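Local structure of endoglucanase (Humicola insolens, 1DYS) at residues A[84-87]-A[91-94]; A[253-258]-A[300-305]. The protein hydrolyses internal beta-1,4-glucosidic linkages of cellulose as a family 6 glycoside hydrolase, and so contributes to the recycling of plant biomass. All blocks are in the same frame, centred on the assembly; numbering follows the deposited sequence.

Interaction 1. Residues A[84-87]-A[91-94]; sequences VLYN and RDCS
Tyr86 reaches Asp92 through its hydroxyl, which donates to the syn lone pair of the carboxylate: OH to OD2 is 2.6 Å, with the carboxylate turned 70° from the ring. Asp92 OD2 also bonds Ser99 OG, so two bonds grip it. Arg91 NH1 donates to Tyr86 O at 2.8 Å, from above the carbonyl plane and along a rather bent path; its second acceptor is Ser54 O, while Arg91 NE bonds Ser99. These bonds hold the guanidinium flat over one face of the Tyr86 ring, the planes only 3° apart and Arg91 CZ 3.9 Å from the ring centroid, a cation-pi stack. Arg91 CD lies over the same ring, 3.7 Å from the Tyr86 centroid, as a CH-pi contact, and the bend at chi3 (71°) folds the guanidinium over the ring beyond it. A leucine in place of Tyr86 would probably leave the guanidinium without its aromatic platform and Asp92 OD2 without its bond from the tyrosine hydroxyl. Asp92 is assigned as a proton donor, and Tyr86 adjoins Trp52 and Ser54, assigned to substrate binding; the cluster thus belongs to the active site at the C-terminal end of strand 79-85, as expected of the family 6 distorted barrel.

Interaction 2. Residues A[253-258]-A[300-305]; sequences AMRQRG and NPNVDA
Arg255 and Asn302 make the whole of this slight contact, which buries 54 Å² in total. The guanidinium presents its edge to the end of the asparagine amide, whose orientation is doubtful: Arg255 NH2 lies 3.2 Å from the atom placed as Asn302 ND2, and nitrogen and oxygen may be exchanged there. The two flat groups are turned 41° apart. A bend at chi3 (-57°) turns the guanidinium so that its edge meets the asparagine. The tighter side is that of Asn302, which is buried: its side chain rests on Ala251 of helix 243-255, and Val303 next to it packs on Ala247. The turn from Asn300 to Val303 is firmly built. Asn300 OD1 accepts from Asn302 N at 2.8 Å, forming an Asx turn, and Val303 N bonds Asn300 O at 3.0 Å to close a type I beta turn. Asn300 ND2 ties this turn to the helix through Ser244 and Thr248. The contact thus joins the end of a helix to the turn leading into strand 303-307, which runs parallel to strand 262-266 in the barrel sheet. On the looser side Arg255 is exposed and touches a crystal neighbour. Beyond it the helix finishes in a Schellman motif, with Gly258 at positive phi and its N bonded to Arg255 O at 3.0 Å. Arg257 forms a salt bridge with Glu194 of helix 190-207.

Overall arrangement
Interactions 1 and 2 sit on different parts of one curled parallel sheet, their centres 24 Å apart and their nearest atoms about 13 Å apart, without touching. Interaction 1 lies where strand 79-85 gives way to a loop carrying the assigned proton donor Asp92; the centre of interaction 1 lies about 11 Å from the centre of the chain. Interaction 2 is more peripheral, its own centre about 18 Å from that of the chain, and it is away from the annotated sites. Because the strands run parallel, the two contacts fall at contrasting strand ends: interaction 1 at the C-terminal end of one, with the active site, and interaction 2 at the N-terminal end of another.

Interaction 1. Residues A[84-87]-A[91-94]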
ATOM      1  N   VAL A  84      14.281  -6.555  -7.155  1.00 11.69           N
ATOM      2  CA  VAL A  84      14.428  -5.246  -6.486  1.00  9.75           C
ATOM      3  C   VAL A  84      14.249  -5.524  -4.979  1.00 11.01           C
ATOM      4  O   VAL A  84      13.230  -6.078  -4.617  1.00 14.07           O
ATOM      5  CB  VAL A  84      13.361  -4.231  -6.927  1.00 12.58           C
ATOM      6  CG1 VAL A  84      13.737  -2.864  -6.341  1.00 15.29           C
ATOM      7  CG2 VAL A  84      13.330  -4.108  -8.457  1.00 11.72           C
ATOM      8  N   LEU A  85      15.296  -5.274  -4.208  1.00 12.20           N
ATOM      9  CA  LEU A  85      15.242  -5.502  -2.749  1.00 11.40           C
ATOM     10  C   LEU A  85      14.833  -4.139  -2.211  1.00 12.29           C
ATOM     11  O   LEU A  85      15.613  -3.170  -2.279  1.00 13.55           O
ATOM     12  CB  LEU A  85      16.642  -5.950  -2.304  1.00 13.55           C
ATOM     13  CG  LEU A  85      16.743  -6.413  -0.851  1.00 12.40           C
ATOM     14  CD1 LEU A  85      17.829  -7.471  -0.743  1.00 15.19           C
ATOM     15  CD2 LEU A  85      17.014  -5.231   0.061  1.00 17.10           C
ATOM     16  N   TYR A  86      13.585  -4.069  -1.736  1.00 13.64           N
ATOM     17  CA  TYR A  86      13.009  -2.770  -1.387  1.00 10.83           C
ATOM     18  C   TYR A  86      12.072  -2.854  -0.190  1.00 15.34           C
ATOM     19  O   TYR A  86      10.866  -2.912  -0.393  1.00 14.86           O
ATOM     20  CB  TYR A  86      12.267  -2.229  -2.627  1.00 12.42           C
ATOM     21  CG  TYR A  86      11.565  -0.918  -2.569  1.00 12.60           C
ATOM     22  CD1 TYR A  86      12.175   0.249  -2.118  1.00  9.94           C
ATOM     23  CD2 TYR A  86      10.228  -0.789  -2.976  1.00 13.74           C
ATOM     24  CE1 TYR A  86      11.541   1.490  -2.104  1.00 12.13           C
ATOM     25  CE2 TYR A  86       9.567   0.415  -2.949  1.00 16.78           C
ATOM     26  CZ  TYR A  86      10.219   1.557  -2.510  1.00 15.36           C
ATOM     27  OH  TYR A  86       9.531   2.755  -2.497  1.00 14.76           O
ATOM     28  N   ASN A  87      12.656  -2.896   1.002  1.00 15.39           N
ATOM     29  CA  ASN A  87      11.779  -2.898   2.209  1.00 10.89           C
ATOM     30  C   ASN A  87      12.455  -2.219   3.373  1.00 12.51           C
ATOM     31  O   ASN A  87      12.237  -2.574   4.564  1.00 14.17           O
ATOM     32  CB  ASN A  87      11.382  -4.339   2.505  1.00 12.53           C
ATOM     33  CG  ASN A  87      10.123  -4.403   3.379  1.00 15.12           C
ATOM     34  OD1 ASN A  87       9.366  -3.440   3.491  1.00 13.51           O
ATOM     35  ND2 ASN A  87       9.913  -5.552   3.994  1.00 14.63           N
ATOM     36  N   ARG A  91      11.298   3.585   4.949  1.00 13.43           N
ATOM     37  CA  ARG A  91      11.456   3.681   3.503  1.00 14.50           C
ATOM     38  C   ARG A  91      10.981   5.009   2.942  1.00 14.98           C
ATOM     39  O   ARG A  91       9.986   5.562   3.412  1.00 15.76           O
ATOM     40  CB  ARG A  91      10.575   2.576   2.880  1.00 13.98           C
ATOM     41  CG  ARG A  91      11.086   2.086   1.522  1.00 13.34           C
ATOM     42  CD  ARG A  91      10.410   0.780   1.126  1.00 13.92           C
ATOM     43  NE  ARG A  91       8.984   0.988   0.772  1.00 13.23           N
ATOM     44  CZ  ARG A  91       8.247  -0.038   0.348  1.00 12.35           C
ATOM     45  NH1 ARG A  91       8.666  -1.295   0.197  1.00 13.29           N
ATOM     46  NH2 ARG A  91       6.947   0.246   0.069  1.00 14.70           N
ATOM     47  N   ASP A  92      11.776   5.593   2.005  1.00 11.96           N
ATOM     48  CA  ASP A  92      11.436   6.882   1.417  1.00 17.95           C
ATOM     49  C   ASP A  92      11.178   7.928   2.504  1.00 15.83           C
ATOM     50  O   ASP A  92      10.159   8.607   2.541  1.00 13.78           O
ATOM     51  CB  ASP A  92      10.203   6.782   0.516  1.00 14.41           C
ATOM     52  CG  ASP A  92      10.449   5.848  -0.654  1.00 16.54           C
ATOM     53  OD1 ASP A  92      11.294   6.246  -1.490  1.00 18.60           O
ATOM     54  OD2 ASP A  92       9.872   4.742  -0.787  1.00 16.72           O
ATOM     55  N   CYS A  93      12.232   8.142   3.326  1.00 14.74           N
ATOM     56  CA  CYS A  93      12.006   8.946   4.536  1.00 18.87           C
ATOM     57  C   CYS A  93      11.571  10.361   4.274  1.00 16.21           C
ATOM     58  O   CYS A  93      10.928  11.047   5.094  1.00 21.36           O
ATOM     59  CB  CYS A  93      13.242   8.877   5.451  1.00 17.56           C
ATOM     60  SG  CYS A  93      14.705   9.684   4.779  1.00 17.27           S
ATOM     61  N   SER A  94      11.916  10.958   3.119  1.00 17.34           N
ATOM     62  CA  SER A  94      11.584  12.344   2.835  1.00 19.63           C
ATOM     63  C   SER A  94      10.098  12.621   2.827  1.00 22.85           C
ATOM     64  O   SER A  94       9.751  13.786   3.080  1.00 23.92           O
ATOM     65  CB  SER A  94      12.232  12.847   1.549  1.00 18.36           C
ATOM     66  OG  SER A  94      13.643  12.971   1.724  0.50 18.80           O
TER

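Interaction 2. Residues A[253-258]-A[300-305]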
ATOM      1  N   ALA A 253      33.721   9.775  -9.989  1.00 22.42           N
ATOM      2  CA  ALA A 253      33.819  10.106  -8.590  1.00 23.09           C
ATOM      3  C   ALA A 253      34.176   8.851  -7.793  1.00 23.39           C
ATOM      4  O   ALA A 253      35.014   8.931  -6.896  1.00 29.01           O
ATOM      5  CB  ALA A 253      32.544  10.704  -8.018  1.00 30.28           C
ATOM      6  N   MET A 254      33.552   7.718  -8.097  1.00 22.12           N
ATOM      7  CA  MET A 254      33.849   6.472  -7.415  1.00 23.50           C
ATOM      8  C   MET A 254      35.264   5.974  -7.640  1.00 26.16           C
ATOM      9  O   MET A 254      35.919   5.428  -6.761  1.00 26.18           O
ATOM     10  CB  MET A 254      32.866   5.380  -7.882  1.00 23.03           C
ATOM     11  CG  MET A 254      31.430   5.755  -7.537  1.00 18.94           C
ATOM     12  SD  MET A 254      31.021   5.678  -5.765  1.00 21.24           S
ATOM     13  CE  MET A 254      29.326   6.288  -5.893  1.00 25.64           C
ATOM     14  N   ARG A 255      35.691   6.061  -8.894  1.00 22.68           N
ATOM     15  CA  ARG A 255      37.008   5.606  -9.323  1.00 26.36           C
ATOM     16  C   ARG A 255      38.147   6.236  -8.554  1.00 21.34           C
ATOM     17  O   ARG A 255      39.099   5.590  -8.117  1.00 32.51           O
ATOM     18  CB  ARG A 255      37.091   5.954 -10.821  1.00 27.08           C
ATOM     19  CG  ARG A 255      38.483   5.715 -11.380  1.00 35.35           C
ATOM     20  CD  ARG A 255      38.456   5.832 -12.886  1.00 29.58           C
ATOM     21  NE  ARG A 255      37.504   4.902 -13.489  1.00 28.85           N
ATOM     22  CZ  ARG A 255      36.432   5.261 -14.169  1.00 21.00           C
ATOM     23  NH1 ARG A 255      36.139   6.554 -14.304  1.00 32.44           N
ATOM     24  NH2 ARG A 255      35.602   4.389 -14.701  1.00 24.26           N
ATOM     25  N   GLN A 256      38.054   7.541  -8.301  1.00 27.23           N
ATOM     26  CA  GLN A 256      38.992   8.347  -7.570  1.00 27.13           C
ATOM     27  C   GLN A 256      39.040   8.011  -6.084  1.00 29.65           C
ATOM     28  O   GLN A 256      39.956   8.428  -5.364  1.00 31.23           O
ATOM     29  CB  GLN A 256      38.634   9.835  -7.668  1.00 30.48           C
ATOM     30  CG  GLN A 256      39.105  10.519  -8.928  1.00 30.07           C
ATOM     31  CD  GLN A 256      40.456   9.996  -9.394  1.00 40.42           C
ATOM     32  OE1 GLN A 256      40.561   9.497 -10.509  1.00 34.76           O
ATOM     33  NE2 GLN A 256      41.447  10.056  -8.518  1.00 41.99           N
ATOM     34  N   ARG A 257      38.010   7.320  -5.597  1.00 24.01           N
ATOM     35  CA  ARG A 257      37.960   6.904  -4.204  1.00 21.55           C
ATOM     36  C   ARG A 257      38.203   5.395  -4.150  1.00 24.24           C
ATOM     37  O   ARG A 257      38.106   4.709  -3.131  1.00 31.12           O
ATOM     38  CB  ARG A 257      36.657   7.275  -3.515  1.00 29.04           C
ATOM     39  CG  ARG A 257      36.283   8.757  -3.503  1.00 27.64           C
ATOM     40  CD  ARG A 257      34.799   8.861  -3.163  1.00 23.53           C
ATOM     41  NE  ARG A 257      34.323  10.169  -2.792  1.00 30.09           N
ATOM     42  CZ  ARG A 257      33.996  10.606  -1.577  1.00 22.17           C
ATOM     43  NH1 ARG A 257      34.132   9.865  -0.491  1.00 27.53           N
ATOM     44  NH2 ARG A 257      33.540  11.851  -1.485  1.00 28.30           N
ATOM     45  N   GLY A 258      38.451   4.823  -5.325  1.00 24.82           N
ATOM     46  CA  GLY A 258      38.685   3.412  -5.552  1.00 20.44           C
ATOM     47  C   GLY A 258      37.535   2.459  -5.273  1.00 30.44           C
ATOM     48  O   GLY A 258      37.657   1.345  -4.765  1.00 26.62           O
ATOM     49  N   ASN A 300      28.831   2.834 -23.507  1.00 25.75           N
ATOM     50  CA  ASN A 300      29.377   3.506 -22.354  1.00 27.94           C
ATOM     51  C   ASN A 300      29.957   2.423 -21.448  1.00 24.49           C
ATOM     52  O   ASN A 300      29.269   1.542 -20.985  1.00 23.71           O
ATOM     53  CB  ASN A 300      28.315   4.339 -21.624  1.00 27.27           C
ATOM     54  CG  ASN A 300      28.852   5.072 -20.430  1.00 21.67           C
ATOM     55  OD1 ASN A 300      29.819   4.682 -19.799  1.00 23.30           O
ATOM     56  ND2 ASN A 300      28.224   6.207 -20.061  1.00 22.06           N
ATOM     57  N   PRO A 301      31.256   2.479 -21.242  1.00 29.89           N
ATOM     58  CA  PRO A 301      32.041   1.554 -20.465  1.00 30.80           C
ATOM     59  C   PRO A 301      31.571   1.405 -19.022  1.00 30.75           C
ATOM     60  O   PRO A 301      31.729   0.353 -18.411  1.00 25.94           O
ATOM     61  CB  PRO A 301      33.502   2.073 -20.402  1.00 25.23           C
ATOM     62  CG  PRO A 301      33.411   3.414 -21.076  1.00 30.76           C
ATOM     63  CD  PRO A 301      32.100   3.559 -21.797  1.00 33.01           C
ATOM     64  N   ASN A 302      31.028   2.492 -18.482  1.00 23.27           N
ATOM     65  CA  ASN A 302      30.541   2.531 -17.121  1.00 20.97           C
ATOM     66  C   ASN A 302      29.143   1.954 -16.999  1.00 24.01           C
ATOM     67  O   ASN A 302      28.648   1.924 -15.873  1.00 20.89           O
ATOM     68  CB  ASN A 302      30.459   4.014 -16.697  1.00 25.19           C
ATOM     69  CG  ASN A 302      31.818   4.691 -16.886  1.00 27.19           C
ATOM     70  OD1 ASN A 302      31.956   5.688 -17.594  1.00 25.05           O
ATOM     71  ND2 ASN A 302      32.789   4.123 -16.201  1.00 24.65           N
ATOM     72  N   VAL A 303      28.528   1.582 -18.101  1.00 18.61           N
ATOM     73  CA  VAL A 303      27.133   1.110 -18.028  1.00 20.42           C
ATOM     74  C   VAL A 303      27.082  -0.342 -18.491  1.00 24.90           C
ATOM     75  O   VAL A 303      27.206  -0.660 -19.671  1.00 21.13           O
ATOM     76  CB  VAL A 303      26.190   2.007 -18.844  1.00 18.54           C
ATOM     77  CG1 VAL A 303      24.739   1.520 -18.711  1.00 18.31           C
ATOM     78  CG2 VAL A 303      26.216   3.462 -18.374  1.00 19.58           C
ATOM     79  N   ASP A 304      26.939  -1.272 -17.543  1.00 19.18           N
ATOM     80  CA  ASP A 304      26.785  -2.666 -17.827  1.00 15.86           C
ATOM     81  C   ASP A 304      25.583  -3.003 -18.731  1.00 17.85           C
ATOM     82  O   ASP A 304      25.615  -3.871 -19.603  1.00 20.58           O
ATOM     83  CB  ASP A 304      26.599  -3.537 -16.569  1.00 19.27           C
ATOM     84  CG  ASP A 304      27.871  -3.804 -15.796  1.00 22.98           C
ATOM     85  OD1 ASP A 304      28.983  -3.661 -16.342  1.00 22.43           O
ATOM     86  OD2 ASP A 304      27.780  -4.182 -14.603  1.00 18.86           O
ATOM     87  N   ALA A 305      24.435  -2.377 -18.480  1.00 17.98           N
ATOM     88  CA  ALA A 305      23.264  -2.724 -19.278  1.00 17.71           C
ATOM     89  C   ALA A 305      22.150  -1.700 -19.130  1.00 19.11           C
ATOM     90  O   ALA A 305      22.068  -0.977 -18.129  1.00 17.63           O
ATOM     91  CB  ALA A 305      22.729  -4.102 -18.870  1.00 18.77           C
TER